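Local atomic coordinates of EchA1_1 (Mycobacterium avium subsp. paratuberculosis, PDB entry 3R9T), a protein that probably hydrates enoyl-CoA thioesters to 3-hydroxyacyl-CoA in fatty acid breakdown, as a member of the enoyl-CoA hydratase/isomerase (crotonase) family. Residues B[128-133]-B[187-192]. Sequence-based numbering, arbitrary orientation.
Sequences ADERAQ and VEAGSV
Ala189 sets its CB over one face of the Arg131 guanidinium, toward the rim and 3.7 Å from NE, while Asp129 CG lies at the guanidinium edge, in its plane. The carboxylate itself is tilted, both nitrogens meeting its oxygens on the syn side, about 35° out of the carboxylate plane. Arg131 grips it side-on: NE goes to OD1 and NH2 to OD2, both bonds belonging to one salt bridge, with Arg131 NH2 2.8 Å from Asp129 OD2. From the opposite face of the carboxylate Gly190 N reaches Asp129 OD2 at 2.9 Å, almost straight at 175°. A water donates to the same oxygen and accepts from Val192 N, linking the carboxylate to the start of the next helix. CG stands anti to the backbone N (chi1 -169°), beside the carbonyl carbon, which brings OD1 to Arg131 N, met by its anti lone pair in an Asx turn, and OD2 to the facing loop. This concentration of donors would be expected to stabilise a charged Asp129.

The type I turn from Asp129 to Ala132 and the type II turn from Glu188 to Ser191 are thus joined chiefly through the Asp129 carboxylate. In one of its two conformers, Glu130 adds a less certain clasp, OE2 accepting from Ala189 N. Glu188 O receives both the amide and the hydroxyl of Ser191.

Where the strands lead into the turns, a parallel bridge pairs Asp129 with Val187: Val187 N binds Ala128 O at 2.9 Å, and Glu130 N binds Val187 O at 3.0 Å. Val192 CG2 packs against Asp129 N, 3.7 Å away. Arg131 NH1 has a further salt bridge to Asp64. The contact lies where strand 125-129 ends beside 185-187, an edge strand, within this chain, of the crotonase-fold sheet; Asp129 also makes a backbone hydrogen bond with Val108 of strand 104-108, and helix 192-204 begins with Val192 packed on Ala107 and Val127.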
ATOM      1  N   ALA B 128      11.833 -17.614   0.623  1.00 19.25           N
ATOM      2  CA  ALA B 128      11.077 -18.858   0.778  1.00 19.99           C
ATOM      3  C   ALA B 128      11.540 -19.960  -0.158  1.00 21.21           C
ATOM      4  O   ALA B 128      11.766 -19.726  -1.335  1.00 20.92           O
ATOM      5  CB  ALA B 128       9.612 -18.606   0.544  1.00 19.96           C
ATOM      6  N   ASP B 129      11.654 -21.160   0.397  1.00 22.75           N
ATOM      7  CA  ASP B 129      11.717 -22.406  -0.357  1.00 24.83           C
ATOM      8  C   ASP B 129      10.513 -22.460  -1.320  1.00 25.43           C
ATOM      9  O   ASP B 129       9.393 -22.102  -0.941  1.00 26.01           O
ATOM     10  CB  ASP B 129      11.674 -23.548   0.669  1.00 25.39           C
ATOM     11  CG  ASP B 129      11.996 -24.901   0.082  1.00 28.19           C
ATOM     12  OD1 ASP B 129      11.226 -25.375  -0.780  1.00 29.89           O
ATOM     13  OD2 ASP B 129      12.997 -25.509   0.528  1.00 30.03           O
ATOM     14  N   GLU B 130      10.747 -22.907  -2.554  1.00 26.91           N
ATOM     15  CA  GLU B 130       9.711 -22.996  -3.595  0.50 27.54           C
ATOM     16  C   GLU B 130       8.503 -23.798  -3.111  1.00 28.02           C
ATOM     17  O   GLU B 130       7.394 -23.598  -3.589  1.00 28.51           O
ATOM     18  CB  GLU B 130      10.280 -23.609  -4.894  0.50 28.62           C
ATOM     19  CG  GLU B 130      10.960 -24.985  -4.705  0.50 30.54           C
ATOM     20  CD  GLU B 130      11.542 -25.588  -5.987  0.50 32.69           C
ATOM     21  OE1 GLU B 130      10.818 -25.652  -7.004  0.50 33.51           O
ATOM     22  OE2 GLU B 130      12.725 -26.025  -5.961  0.50 33.08           O
ATOM     23  N   ARG B 131       8.735 -24.714  -2.170  1.00 28.02           N
ATOM     24  CA  ARG B 131       7.672 -25.567  -1.633  1.00 28.47           C
ATOM     25  C   ARG B 131       6.790 -24.898  -0.574  1.00 27.68           C
ATOM     26  O   ARG B 131       5.737 -25.430  -0.210  1.00 27.58           O
ATOM     27  CB  ARG B 131       8.281 -26.823  -1.019  1.00 29.27           C
ATOM     28  CG  ARG B 131       8.948 -27.760  -2.003  1.00 30.44           C
ATOM     29  CD  ARG B 131       9.745 -28.816  -1.248  1.00 31.51           C
ATOM     30  NE  ARG B 131      10.848 -28.226  -0.493  1.00 30.32           N
ATOM     31  CZ  ARG B 131      11.677 -28.911   0.287  1.00 33.59           C
ATOM     32  NH1 ARG B 131      11.544 -30.231   0.418  1.00 33.92           N
ATOM     33  NH2 ARG B 131      12.645 -28.277   0.943  1.00 34.16           N
ATOM     34  N   ALA B 132       7.227 -23.754  -0.060  1.00 26.58           N
ATOM     35  CA  ALA B 132       6.518 -23.102   1.044  1.00 25.93           C
ATOM     36  C   ALA B 132       5.138 -22.663   0.624  1.00 25.64           C
ATOM     37  O   ALA B 132       4.925 -22.254  -0.510  1.00 25.75           O
ATOM     38  CB  ALA B 132       7.297 -21.901   1.567  1.00 25.27           C
ATOM     39  N   GLN B 133       4.212 -22.782   1.565  1.00 25.94           N
ATOM     40  CA  GLN B 133       2.843 -22.335   1.422  1.00 26.62           C
ATOM     41  C   GLN B 133       2.521 -21.330   2.538  1.00 25.06           C
ATOM     42  O   GLN B 133       2.875 -21.537   3.704  1.00 25.54           O
ATOM     43  CB  GLN B 133       1.927 -23.551   1.531  1.00 28.33           C
ATOM     44  CG  GLN B 133       0.485 -23.279   1.222  1.00 31.59           C
ATOM     45  CD  GLN B 133      -0.342 -24.555   1.119  1.00 34.83           C
ATOM     46  OE1 GLN B 133      -0.592 -25.227   2.118  1.00 38.27           O
ATOM     47  NE2 GLN B 133      -0.782 -24.882  -0.090  1.00 37.17           N
ATOM     48  N   VAL B 187      13.440 -19.630  -3.719  1.00 23.24           N
ATOM     49  CA  VAL B 187      14.672 -20.339  -3.979  1.00 25.21           C
ATOM     50  C   VAL B 187      14.460 -21.835  -4.096  1.00 26.57           C
ATOM     51  O   VAL B 187      13.451 -22.387  -3.657  1.00 25.91           O
ATOM     52  CB  VAL B 187      15.721 -20.028  -2.899  1.00 25.41           C
ATOM     53  CG1 VAL B 187      15.962 -18.517  -2.828  1.00 26.05           C
ATOM     54  CG2 VAL B 187      15.297 -20.591  -1.540  1.00 24.49           C
ATOM     55  N   GLU B 188      15.436 -22.479  -4.717  1.00 28.78           N
ATOM     56  CA  GLU B 188      15.405 -23.916  -4.855  1.00 30.74           C
ATOM     57  C   GLU B 188      15.248 -24.638  -3.533  1.00 30.04           C
ATOM     58  O   GLU B 188      15.819 -24.243  -2.513  1.00 30.26           O
ATOM     59  CB  GLU B 188      16.672 -24.400  -5.542  1.00 32.12           C
ATOM     60  CG  GLU B 188      16.588 -24.375  -7.038  1.00 36.18           C
ATOM     61  CD  GLU B 188      17.531 -25.382  -7.634  1.00 40.59           C
ATOM     62  OE1 GLU B 188      17.068 -26.276  -8.379  1.00 44.44           O
ATOM     63  OE2 GLU B 188      18.734 -25.307  -7.310  1.00 43.42           O
ATOM     64  N   ALA B 189      14.476 -25.717  -3.590  1.00 30.65           N
ATOM     65  CA  ALA B 189      14.241 -26.599  -2.467  1.00 30.99           C
ATOM     66  C   ALA B 189      15.538 -26.877  -1.717  1.00 31.27           C
ATOM     67  O   ALA B 189      16.538 -27.287  -2.311  1.00 31.86           O
ATOM     68  CB  ALA B 189      13.620 -27.911  -2.952  1.00 31.91           C
ATOM     69  N   GLY B 190      15.492 -26.622  -0.412  1.00 30.71           N
ATOM     70  CA  GLY B 190      16.591 -26.891   0.518  1.00 30.98           C
ATOM     71  C   GLY B 190      17.646 -25.806   0.700  1.00 30.54           C
ATOM     72  O   GLY B 190      18.532 -25.950   1.553  1.00 30.86           O
ATOM     73  N   SER B 191      17.567 -24.730  -0.083  1.00 29.35           N
ATOM     74  CA  SER B 191      18.623 -23.693  -0.084  1.00 28.83           C
ATOM     75  C   SER B 191      18.231 -22.419   0.679  1.00 26.93           C
ATOM     76  O   SER B 191      18.935 -21.402   0.596  1.00 26.37           O
ATOM     77  CB  SER B 191      19.032 -23.319  -1.522  1.00 29.30           C
ATOM     78  OG  SER B 191      18.036 -22.565  -2.199  1.00 30.73           O
ATOM     79  N   VAL B 192      17.132 -22.466   1.433  1.00 25.62           N
ATOM     80  CA  VAL B 192      16.572 -21.220   1.998  1.00 24.57           C
ATOM     81  C   VAL B 192      17.491 -20.538   3.021  1.00 23.38           C
ATOM     82  O   VAL B 192      17.604 -19.313   3.019  1.00 23.06           O
ATOM     83  CB  VAL B 192      15.125 -21.362   2.547  1.00 24.41           C
ATOM     84  CG1 VAL B 192      15.106 -21.917   3.980  1.00 25.42           C
ATOM     85  CG2 VAL B 192      14.441 -20.003   2.512  1.00 24.27           C
TER
HETATM   86  O   HOH W   1      15.038 -24.769   2.223  1.00 18.59           O